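Local coordinates for protein 7,8-dihydro-6-hydroxymethylpterin pyrophosphokinase-dihydropteroate synthase (Plasmodium falciparum, PDB 6JWS) that probably makes dihydropteroate for folate synthesis, first pyrophosphorylating hydroxymethyldihydropterin with ATP and then joining the product to 4-aminobenzoate, at residues B[52-57]-B[375-380]. The protein carries 1 engineered substitution. Numbering follows the deposited sequence.
Sequences SYLYET and IYVLKD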
ATOM      1  N   SER B  52     -10.753  17.092  24.822  1.00 13.45           N
ATOM      2  CA  SER B  52     -10.550  16.881  23.403  1.00 12.36           C
ATOM      3  C   SER B  52      -9.226  16.138  23.248  1.00 12.11           C
ATOM      4  O   SER B  52      -8.545  15.914  24.244  1.00 11.31           O
ATOM      5  CB  SER B  52     -10.485  18.219  22.709  1.00 12.49           C
ATOM      6  OG  SER B  52      -9.263  18.895  23.032  1.00 12.22           O
ATOM      7  N   TYR B  53      -8.857  15.780  22.006  1.00 11.29           N
ATOM      8  CA  TYR B  53      -7.475  15.449  21.729  1.00 11.27           C
ATOM      9  C   TYR B  53      -6.584  16.654  22.032  1.00 12.20           C
ATOM     10  O   TYR B  53      -7.029  17.788  22.156  1.00 12.33           O
ATOM     11  CB  TYR B  53      -7.298  14.904  20.303  1.00 10.44           C
ATOM     12  CG  TYR B  53      -7.881  13.523  20.146  1.00 10.28           C
ATOM     13  CD1 TYR B  53      -7.198  12.402  20.614  1.00  9.97           C
ATOM     14  CD2 TYR B  53      -9.154  13.339  19.608  1.00  9.90           C
ATOM     15  CE1 TYR B  53      -7.762  11.137  20.526  1.00  9.76           C
ATOM     16  CE2 TYR B  53      -9.736  12.084  19.524  1.00  9.66           C
ATOM     17  CZ  TYR B  53      -9.032  10.976  19.984  1.00 10.28           C
ATOM     18  OH  TYR B  53      -9.611   9.727  19.952  1.00 10.03           O
ATOM     19  N   LEU B  54      -5.292  16.381  22.107  1.00 14.07           N
ATOM     20  CA  LEU B  54      -4.257  17.388  22.051  1.00 15.81           C
ATOM     21  C   LEU B  54      -4.001  17.689  20.577  1.00 15.66           C
ATOM     22  O   LEU B  54      -4.091  16.783  19.752  1.00 14.44           O
ATOM     23  CB  LEU B  54      -3.022  16.729  22.662  1.00 17.02           C
ATOM     24  CG  LEU B  54      -2.326  17.549  23.725  1.00 21.84           C
ATOM     25  CD1 LEU B  54      -1.429  16.659  24.584  1.00 23.22           C
ATOM     26  CD2 LEU B  54      -1.510  18.648  23.045  1.00 25.35           C
ATOM     27  N   TYR B  55      -3.658  18.948  20.259  1.00 16.36           N
ATOM     28  CA  TYR B  55      -3.427  19.335  18.872  1.00 16.49           C
ATOM     29  C   TYR B  55      -2.218  20.249  18.748  1.00 17.63           C
ATOM     30  O   TYR B  55      -2.021  21.141  19.561  1.00 17.56           O
ATOM     31  CB  TYR B  55      -4.647  20.034  18.282  1.00 14.78           C
ATOM     32  CG  TYR B  55      -5.834  19.131  18.076  1.00 14.95           C
ATOM     33  CD1 TYR B  55      -5.978  18.388  16.909  1.00 14.56           C
ATOM     34  CD2 TYR B  55      -6.802  18.997  19.062  1.00 13.69           C
ATOM     35  CE1 TYR B  55      -7.075  17.561  16.721  1.00 13.87           C
ATOM     36  CE2 TYR B  55      -7.906  18.190  18.880  1.00 13.76           C
ATOM     37  CZ  TYR B  55      -8.037  17.465  17.710  1.00 14.02           C
ATOM     38  OH  TYR B  55      -9.124  16.649  17.553  1.00 14.89           O
ATOM     39  N   GLU B  56      -1.424  20.020  17.704  1.00 19.78           N
ATOM     40  CA  GLU B  56      -0.391  20.968  17.334  1.00 20.27           C
ATOM     41  C   GLU B  56      -0.928  21.858  16.217  1.00 23.04           C
ATOM     42  O   GLU B  56      -1.306  21.377  15.146  1.00 21.89           O
ATOM     43  CB  GLU B  56       0.865  20.247  16.891  1.00 20.03           C
ATOM     44  CG  GLU B  56       1.844  21.165  16.183  1.00 19.63           C
ATOM     45  CD  GLU B  56       3.059  20.364  15.793  1.00 20.58           C
ATOM     46  OE1 GLU B  56       3.853  20.035  16.699  1.00 23.99           O
ATOM     47  OE2 GLU B  56       3.167  20.004  14.607  1.00 21.94           O
ATOM     48  N   THR B  57      -0.936  23.159  16.508  1.00 26.19           N
ATOM     49  CA  THR B  57      -1.710  24.146  15.779  1.00 33.81           C
ATOM     50  C   THR B  57      -0.781  25.194  15.163  1.00 36.15           C
ATOM     51  O   THR B  57       0.144  25.689  15.808  1.00 34.63           O
ATOM     52  CB  THR B  57      -2.754  24.741  16.731  1.00 36.39           C
ATOM     53  OG1 THR B  57      -3.952  23.994  16.518  1.00 45.26           O
ATOM     54  CG2 THR B  57      -3.006  26.217  16.525  1.00 42.52           C
ATOM     55  N   ILE B 375      -2.868  14.764  18.259  1.00 15.01           N
ATOM     56  CA  ILE B 375      -1.810  14.139  19.039  1.00 14.61           C
ATOM     57  C   ILE B 375      -2.412  13.107  19.993  1.00 14.63           C
ATOM     58  O   ILE B 375      -3.459  13.355  20.584  1.00 13.15           O
ATOM     59  CB  ILE B 375      -1.053  15.236  19.811  1.00 14.29           C
ATOM     60  CG1 ILE B 375      -0.142  16.056  18.889  1.00 14.87           C
ATOM     61  CG2 ILE B 375      -0.287  14.653  20.992  1.00 13.78           C
ATOM     62  CD1 ILE B 375       0.311  17.371  19.513  1.00 13.58           C
ATOM     63  N   TYR B 376      -1.699  11.983  20.201  1.00 14.58           N
ATOM     64  CA  TYR B 376      -2.015  11.083  21.309  1.00 14.23           C
ATOM     65  C   TYR B 376      -0.777  10.932  22.197  1.00 14.23           C
ATOM     66  O   TYR B 376       0.328  11.254  21.752  1.00 13.56           O
ATOM     67  CB  TYR B 376      -2.555   9.734  20.804  1.00 12.93           C
ATOM     68  CG  TYR B 376      -1.517   8.853  20.153  1.00 12.97           C
ATOM     69  CD1 TYR B 376      -1.148   9.064  18.835  1.00 12.76           C
ATOM     70  CD2 TYR B 376      -0.890   7.814  20.836  1.00 12.78           C
ATOM     71  CE1 TYR B 376      -0.221   8.261  18.197  1.00 12.35           C
ATOM     72  CE2 TYR B 376       0.059   7.007  20.213  1.00 12.77           C
ATOM     73  CZ  TYR B 376       0.391   7.226  18.882  1.00 12.79           C
ATOM     74  OH  TYR B 376       1.317   6.477  18.204  1.00 11.86           O
ATOM     75  N   VAL B 377      -0.955  10.425  23.435  1.00 13.33           N
ATOM     76  CA  VAL B 377       0.188  10.305  24.343  1.00 13.58           C
ATOM     77  C   VAL B 377       0.302   8.879  24.894  1.00 13.88           C
ATOM     78  O   VAL B 377      -0.666   8.322  25.418  1.00 13.97           O
ATOM     79  CB  VAL B 377       0.155  11.363  25.468  1.00 13.02           C
ATOM     80  CG1 VAL B 377       1.305  11.199  26.454  1.00 12.24           C
ATOM     81  CG2 VAL B 377       0.164  12.775  24.905  1.00 12.90           C
ATOM     82  N   LEU B 378       1.481   8.275  24.736  1.00 14.29           N
ATOM     83  CA  LEU B 378       1.720   6.933  25.252  1.00 15.59           C
ATOM     84  C   LEU B 378       2.259   7.000  26.675  1.00 17.15           C
ATOM     85  O   LEU B 378       1.875   6.204  27.532  1.00 17.89           O
ATOM     86  CB  LEU B 378       2.723   6.215  24.346  1.00 14.90           C
ATOM     87  CG  LEU B 378       2.173   5.782  22.992  1.00 14.33           C
ATOM     88  CD1 LEU B 378       3.283   5.242  22.103  1.00 13.36           C
ATOM     89  CD2 LEU B 378       1.062   4.751  23.179  1.00 14.16           C
ATOM     90  N   LYS B 379       3.206   7.913  26.899  1.00 18.63           N
ATOM     91  CA  LYS B 379       3.843   8.011  28.201  1.00 20.02           C
ATOM     92  C   LYS B 379       3.829   9.471  28.652  1.00 20.42           C
ATOM     93  O   LYS B 379       2.913   9.893  29.361  1.00 20.12           O
ATOM     94  CB  LYS B 379       5.229   7.354  28.164  1.00 20.32           C
ATOM     95  CG  LYS B 379       5.946   7.270  29.507  1.00 21.41           C
ATOM     96  CD  LYS B 379       7.412   6.838  29.413  1.00 22.60           C
ATOM     97  CE  LYS B 379       8.172   7.117  30.699  1.00 24.34           C
ATOM     98  NZ  LYS B 379       9.410   6.307  30.821  1.00 26.31           N
ATOM     99  N   ASP B 380       4.814  10.243  28.186  1.00 22.21           N
ATOM    100  CA  ASP B 380       4.955  11.634  28.586  1.00 25.49           C
ATOM    101  C   ASP B 380       5.372  12.497  27.393  1.00 26.09           C
ATOM    102  O   ASP B 380       5.699  13.665  27.569  1.00 28.60           O
ATOM    103  CB  ASP B 380       5.868  11.778  29.815  1.00 29.02           C
ATOM    104  CG  ASP B 380       7.246  11.137  29.696  1.00 35.48           C
ATOM    105  OD1 ASP B 380       7.700  10.885  28.548  1.00 36.88           O
ATOM    106  OD2 ASP B 380       7.876  10.887  30.767  1.00 43.21           O
TER
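L54 and I375 form an antiparallel hydrogen-bonded pair, their CA atoms 5.1 Å apart, in a buried contact. One backbone bond spans the two segments, from I375 N to L54 O at 2.8 Å, with an N-H...O angle of 150°. Packing is tight beside it: I375 CB lies 3.4 Å from L54 O, and L54 CB is 3.8 Å from both I375 CB and I375 CG2, the branch anti to the backbone N. The other branch, CG1, is anti to the carbonyl carbon (chi1 -74°), and from it I375 CD1 reaches across to the other strand, 3.6 Å from E56 N. Toward V377 the fit is looser, with L54 CD1 4.2 Å from V377 CG2. Y53 CD1 approaches I375 O obliquely, at 3.9 Å. The short strand axes run 136° apart, about 44° off strictly antiparallel, consistent with one bridged pair within these segments. E56 turns its carboxylate to the hydroxyls of Y164 and Y384, while the solvent side lies beyond V377, at partly exposed K379 and exposed D380. Strand 372-377 sits between 46-57 and 382-384 in the kinase part's antiparallel sheet, E56 also pairing with K373; between these segments the chemistry implies a join by one backbone bond and aliphatic packing, without salt bridges.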